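Local coordinates for DUF1987 domain-containing protein (Pseudomonas aeruginosa, PDB 6K4F) that probably acts as the phosphorylatable regulator of a threonine phosphorylation pathway that controls biofilm formation in response to carbon availability, at residues I45-V48 against E49-A53; L82-E85 against A86-G90. One frame throughout, in Å; residues are numbered along the deposited sequence.

Contact 1. Residues I45-V48 against E49-A53; sequences IDWV and ERFLA
D46 and R50, one turn apart in the last part of the alpha-helix 37-53, form an i to i+4 salt bridge. R50 NE donates to D46 OD1 at 2.7 Å, with the oxygen lying in the guanidinium plane, although the flat groups are turned 40° against each other. D46 sends CG anti to its own N (chi1 -165°), while the arginine chain bends at chi3 (-81°), folding its head back over W47. One face of the guanidinium thereby lies over W47 CA, and its NH2 comes 3.6 Å from W47 CD1; the indole and guanidinium planes are almost perpendicular. The indole also has F51 CB over one face. Beyond that carbon the rings are close to parallel yet so displaced that they hardly overlap, with W47 CH2 4.2 Å from F51 CD1, and W21 meets both edge-to-face. The NE1 of buried W47 is hydrogen-bonded to S4 O. V48 and L52 run alongside each other, with V48 CG1 3.9 Å from L52 CD1. E49 extends back along the preceding turn, its OE2 4.4 Å from D46 OD2; these like charges would repel weakly, which R50 probably offsets at D46. E49 OE1 rests 3.8 Å from I45 CG2.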
loop_
_atom_site.group_PDB
_atom_site.type_symbol
_atom_site.label_atom_id
_atom_site.label_comp_id
_atom_site.label_asym_id
_atom_site.label_seq_id
_atom_site.Cartn_x
_atom_site.Cartn_y
_atom_site.Cartn_z
ATOM N N ILE A 45 5.849 1.318 -6.181
ATOM C CA ILE A 45 7.004 0.667 -5.581
ATOM C C ILE A 45 8.192 1.614 -5.593
ATOM O O ILE A 45 8.888 1.794 -4.585
ATOM C CB ILE A 45 7.308 -0.644 -6.331
ATOM C CG1 ILE A 45 6.157 -1.636 -6.121
ATOM C CG2 ILE A 45 8.633 -1.238 -5.873
ATOM C CD1 ILE A 45 6.254 -2.890 -6.982
ATOM N N ASP A 46 8.429 2.246 -6.744
ATOM C CA ASP A 46 9.536 3.184 -6.874
ATOM C C ASP A 46 9.416 4.323 -5.872
ATOM O O ASP A 46 10.392 4.687 -5.212
ATOM C CB ASP A 46 9.572 3.720 -8.311
ATOM C CG ASP A 46 10.875 4.413 -8.652
ATOM O OD1 ASP A 46 11.032 5.605 -8.300
ATOM O OD2 ASP A 46 11.737 3.768 -9.289
ATOM N N TRP A 47 8.218 4.905 -5.747
ATOM C CA TRP A 47 8.030 6.015 -4.818
ATOM C C TRP A 47 8.322 5.582 -3.384
ATOM O O TRP A 47 8.979 6.305 -2.623
ATOM C CB TRP A 47 6.603 6.559 -4.954
ATOM C CG TRP A 47 6.327 7.830 -4.191
ATOM C CD1 TRP A 47 6.457 9.102 -4.649
ATOM C CD2 TRP A 47 5.852 7.933 -2.842
ATOM N NE1 TRP A 47 6.100 10.001 -3.670
ATOM C CE2 TRP A 47 5.714 9.309 -2.554
ATOM C CE3 TRP A 47 5.522 6.999 -1.856
ATOM C CZ2 TRP A 47 5.280 9.774 -1.307
ATOM C CZ3 TRP A 47 5.086 7.458 -0.621
ATOM C CH2 TRP A 47 4.961 8.832 -0.357
ATOM N N VAL A 48 7.875 4.390 -3.012
ATOM C CA VAL A 48 8.139 3.900 -1.660
ATOM C C VAL A 48 9.634 3.707 -1.458
ATOM O O VAL A 48 10.195 4.113 -0.431
ATOM C CB VAL A 48 7.357 2.602 -1.403
ATOM C CG1 VAL A 48 7.790 1.971 -0.057
ATOM C CG2 VAL A 48 5.865 2.884 -1.416
ATOM N N GLU A 49 10.303 3.094 -2.444
ATOM C CA GLU A 49 11.753 2.912 -2.382
ATOM C C GLU A 49 12.460 4.240 -2.153
ATOM O O GLU A 49 13.328 4.355 -1.281
ATOM C CB GLU A 49 12.261 2.275 -3.676
ATOM C CG GLU A 49 12.206 0.767 -3.745
ATOM C CD GLU A 49 12.533 0.246 -5.142
ATOM O OE1 GLU A 49 12.375 -0.969 -5.382
ATOM O OE2 GLU A 49 12.941 1.058 -6.004
ATOM N N ARG A 50 12.102 5.257 -2.944
ATOM C CA ARG A 50 12.749 6.558 -2.819
ATOM C C ARG A 50 12.442 7.202 -1.473
ATOM O O ARG A 50 13.328 7.804 -0.856
ATOM C CB ARG A 50 12.333 7.470 -3.977
ATOM C CG ARG A 50 12.805 6.969 -5.351
ATOM C CD ARG A 50 12.527 7.963 -6.472
ATOM N NE ARG A 50 11.145 7.911 -6.948
ATOM C CZ ARG A 50 10.266 8.864 -6.698
ATOM N NH1 ARG A 50 10.641 9.916 -5.983
ATOM N NH2 ARG A 50 9.028 8.767 -7.146
ATOM N N PHE A 51 11.205 7.068 -0.987
ATOM C CA PHE A 51 10.865 7.647 0.306
ATOM C C PHE A 51 11.706 7.032 1.417
ATOM O O PHE A 51 12.148 7.733 2.337
ATOM C CB PHE A 51 9.377 7.457 0.602
ATOM C CG PHE A 51 8.940 8.070 1.904
ATOM C CD1 PHE A 51 8.483 9.378 1.945
ATOM C CD2 PHE A 51 9.005 7.346 3.091
ATOM C CE1 PHE A 51 8.090 9.959 3.140
ATOM C CE2 PHE A 51 8.616 7.916 4.290
ATOM C CZ PHE A 51 8.160 9.222 4.319
ATOM N N LEU A 52 11.930 5.720 1.349
ATOM C CA LEU A 52 12.731 5.045 2.365
ATOM C C LEU A 52 14.195 5.445 2.267
ATOM O O LEU A 52 14.885 5.558 3.286
ATOM C CB LEU A 52 12.579 3.531 2.214
ATOM C CG LEU A 52 11.144 3.050 2.398
ATOM C CD1 LEU A 52 11.006 1.582 2.024
ATOM C CD2 LEU A 52 10.680 3.303 3.832
ATOM N N ALA A 53 14.683 5.672 1.047
ATOM C CA ALA A 53 16.101 5.937 0.840
ATOM C C ALA A 53 16.470 7.375 1.182
ATOM O O ALA A 53 17.570 7.629 1.681
ATOM C CB ALA A 53 16.487 5.624 -0.606
#

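Contact 2. Residues L82-E85 against A86-G90; sequences LLEE and AHQGG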
loop_
_atom_site.group_PDB
_atom_site.type_symbol
_atom_site.label_atom_id
_atom_site.label_comp_id
_atom_site.label_asym_id
_atom_site.label_seq_id
_atom_site.Cartn_x
_atom_site.Cartn_y
_atom_site.Cartn_z
ATOM N N LEU A 82 8.726 -4.607 0.754
ATOM C CA LEU A 82 9.606 -3.450 0.910
ATOM C C LEU A 82 9.461 -2.835 2.299
ATOM O O LEU A 82 10.456 -2.509 2.957
ATOM C CB LEU A 82 9.307 -2.407 -0.169
ATOM C CG LEU A 82 10.261 -2.326 -1.363
ATOM C CD1 LEU A 82 11.582 -1.711 -0.933
ATOM C CD2 LEU A 82 10.489 -3.696 -1.985
ATOM N N LEU A 83 8.222 -2.644 2.752
ATOM C CA LEU A 83 8.002 -2.079 4.075
ATOM C C LEU A 83 8.545 -2.995 5.165
ATOM O O LEU A 83 9.080 -2.524 6.176
ATOM C CB LEU A 83 6.515 -1.822 4.290
ATOM C CG LEU A 83 5.863 -0.825 3.320
ATOM C CD1 LEU A 83 4.367 -0.764 3.562
ATOM C CD2 LEU A 83 6.476 0.530 3.521
ATOM N N GLU A 84 8.402 -4.309 4.991
ATOM C CA GLU A 84 8.847 -5.230 6.038
ATOM C C GLU A 84 10.367 -5.215 6.165
ATOM O O GLU A 84 10.907 -5.144 7.276
ATOM C CB GLU A 84 8.343 -6.645 5.756
ATOM C CG GLU A 84 8.966 -7.714 6.662
ATOM C CD GLU A 84 8.407 -7.690 8.081
ATOM O OE1 GLU A 84 7.540 -6.840 8.370
ATOM O OE2 GLU A 84 8.832 -8.531 8.908
ATOM N N GLU A 85 11.069 -5.289 5.031
ATOM C CA GLU A 85 12.519 -5.124 5.017
ATOM C C GLU A 85 12.938 -3.838 5.718
ATOM O O GLU A 85 13.871 -3.831 6.529
ATOM C CB GLU A 85 13.020 -5.133 3.571
ATOM C CG GLU A 85 14.522 -4.935 3.401
ATOM C CD GLU A 85 15.351 -5.873 4.261
ATOM O OE1 GLU A 85 14.969 -7.055 4.395
ATOM O OE2 GLU A 85 16.393 -5.431 4.791
ATOM N N ALA A 86 12.258 -2.731 5.412
ATOM C CA ALA A 86 12.603 -1.468 6.053
ATOM C C ALA A 86 12.306 -1.514 7.545
ATOM O O ALA A 86 13.078 -0.983 8.352
ATOM C CB ALA A 86 11.854 -0.313 5.389
ATOM N N HIS A 87 11.196 -2.148 7.931
ATOM C CA HIS A 87 10.834 -2.212 9.342
ATOM C C HIS A 87 11.849 -3.027 10.134
ATOM O O HIS A 87 12.198 -2.665 11.263
ATOM C CB HIS A 87 9.437 -2.808 9.507
ATOM C CG HIS A 87 9.008 -2.931 10.933
ATOM N ND1 HIS A 87 8.790 -4.147 11.544
ATOM C CD2 HIS A 87 8.777 -1.989 11.877
ATOM C CE1 HIS A 87 8.432 -3.949 12.800
ATOM N NE2 HIS A 87 8.413 -2.648 13.026
ATOM N N GLN A 88 12.333 -4.129 9.562
ATOM C CA GLN A 88 13.337 -4.930 10.248
ATOM C C GLN A 88 14.638 -4.163 10.429
ATOM O O GLN A 88 15.424 -4.494 11.322
ATOM C CB GLN A 88 13.571 -6.237 9.488
ATOM C CG GLN A 88 12.312 -7.085 9.333
ATOM C CD GLN A 88 11.768 -7.580 10.663
ATOM O OE1 GLN A 88 10.721 -7.125 11.129
ATOM N NE2 GLN A 88 12.474 -8.519 11.277
ATOM N N GLY A 89 14.868 -3.135 9.624
ATOM C CA GLY A 89 15.970 -2.212 9.788
ATOM C C GLY A 89 15.714 -1.078 10.759
ATOM O O GLY A 89 16.564 -0.193 10.898
ATOM N N GLY A 90 14.569 -1.063 11.432
ATOM C CA GLY A 90 14.275 -0.023 12.394
ATOM C C GLY A 90 13.444 1.135 11.886
ATOM O O GLY A 90 13.224 2.090 12.638
#
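From L82 to E85 each carbonyl accepts the amide four residues on, Q88 N to E84 O being 2.9 Å long, but the last of these bonds, G89 N to E85 O, is weak at 3.3 Å. Along one side of the helix E84 and Q88 converge: E84 OE2 lies 3.2 Å from Q88 OE1, with carboxylate and amide planes only 17° apart. Both are acceptors, so no bond joins them. S118 probably draws the two together: its OG is hydrogen-bonded to both Q88 OE1 and H87 ND1, and its N to E84 OE1, the other carboxylate oxygen. Helix 70-88, the crossover of a beta-alpha-beta unit, ends here in a Schellman motif, with positive phi at G90 (96°) and two bonds back into the last turn, one of them G90 N to H87 O at 2.9 Å. With CG anti to the carbonyl carbon (chi1 -59°), Q88 lays CG 3.2 Å from E84 O, and the bend at chi2 swings the amide to the E84 carboxylate. The imidazole ND1 of H87 stands 4.3 Å from E84 OE1. On another side of the helix, A86 CB lies 3.6 Å from both L82 O and L83 O.

In the fold
Following the chain, contact 1 comes first, in the closing turns of helix 37-53; strand 59-68 then leads into helix 70-88, whose C-terminal end holds contact 2. Each is a local contact that encloses no loop, and the two stand in series, neither nested nor crossed. They meet where the two helices pack: E49 CG lies 3.8 Å from L82 CD1, L52 CD1 4.0 Å from A86 CB, and V48 CG1 4.1 Å from L83 CD2. At this seam V48, F51 and L83 touch L59 of strand 59-68, joining both helix ends to the sheet. Past contact 2, the R91 guanidinium, through NH1, hydrogen-bonds to L52 O, linking the turn before strand 93-99 to the first helix.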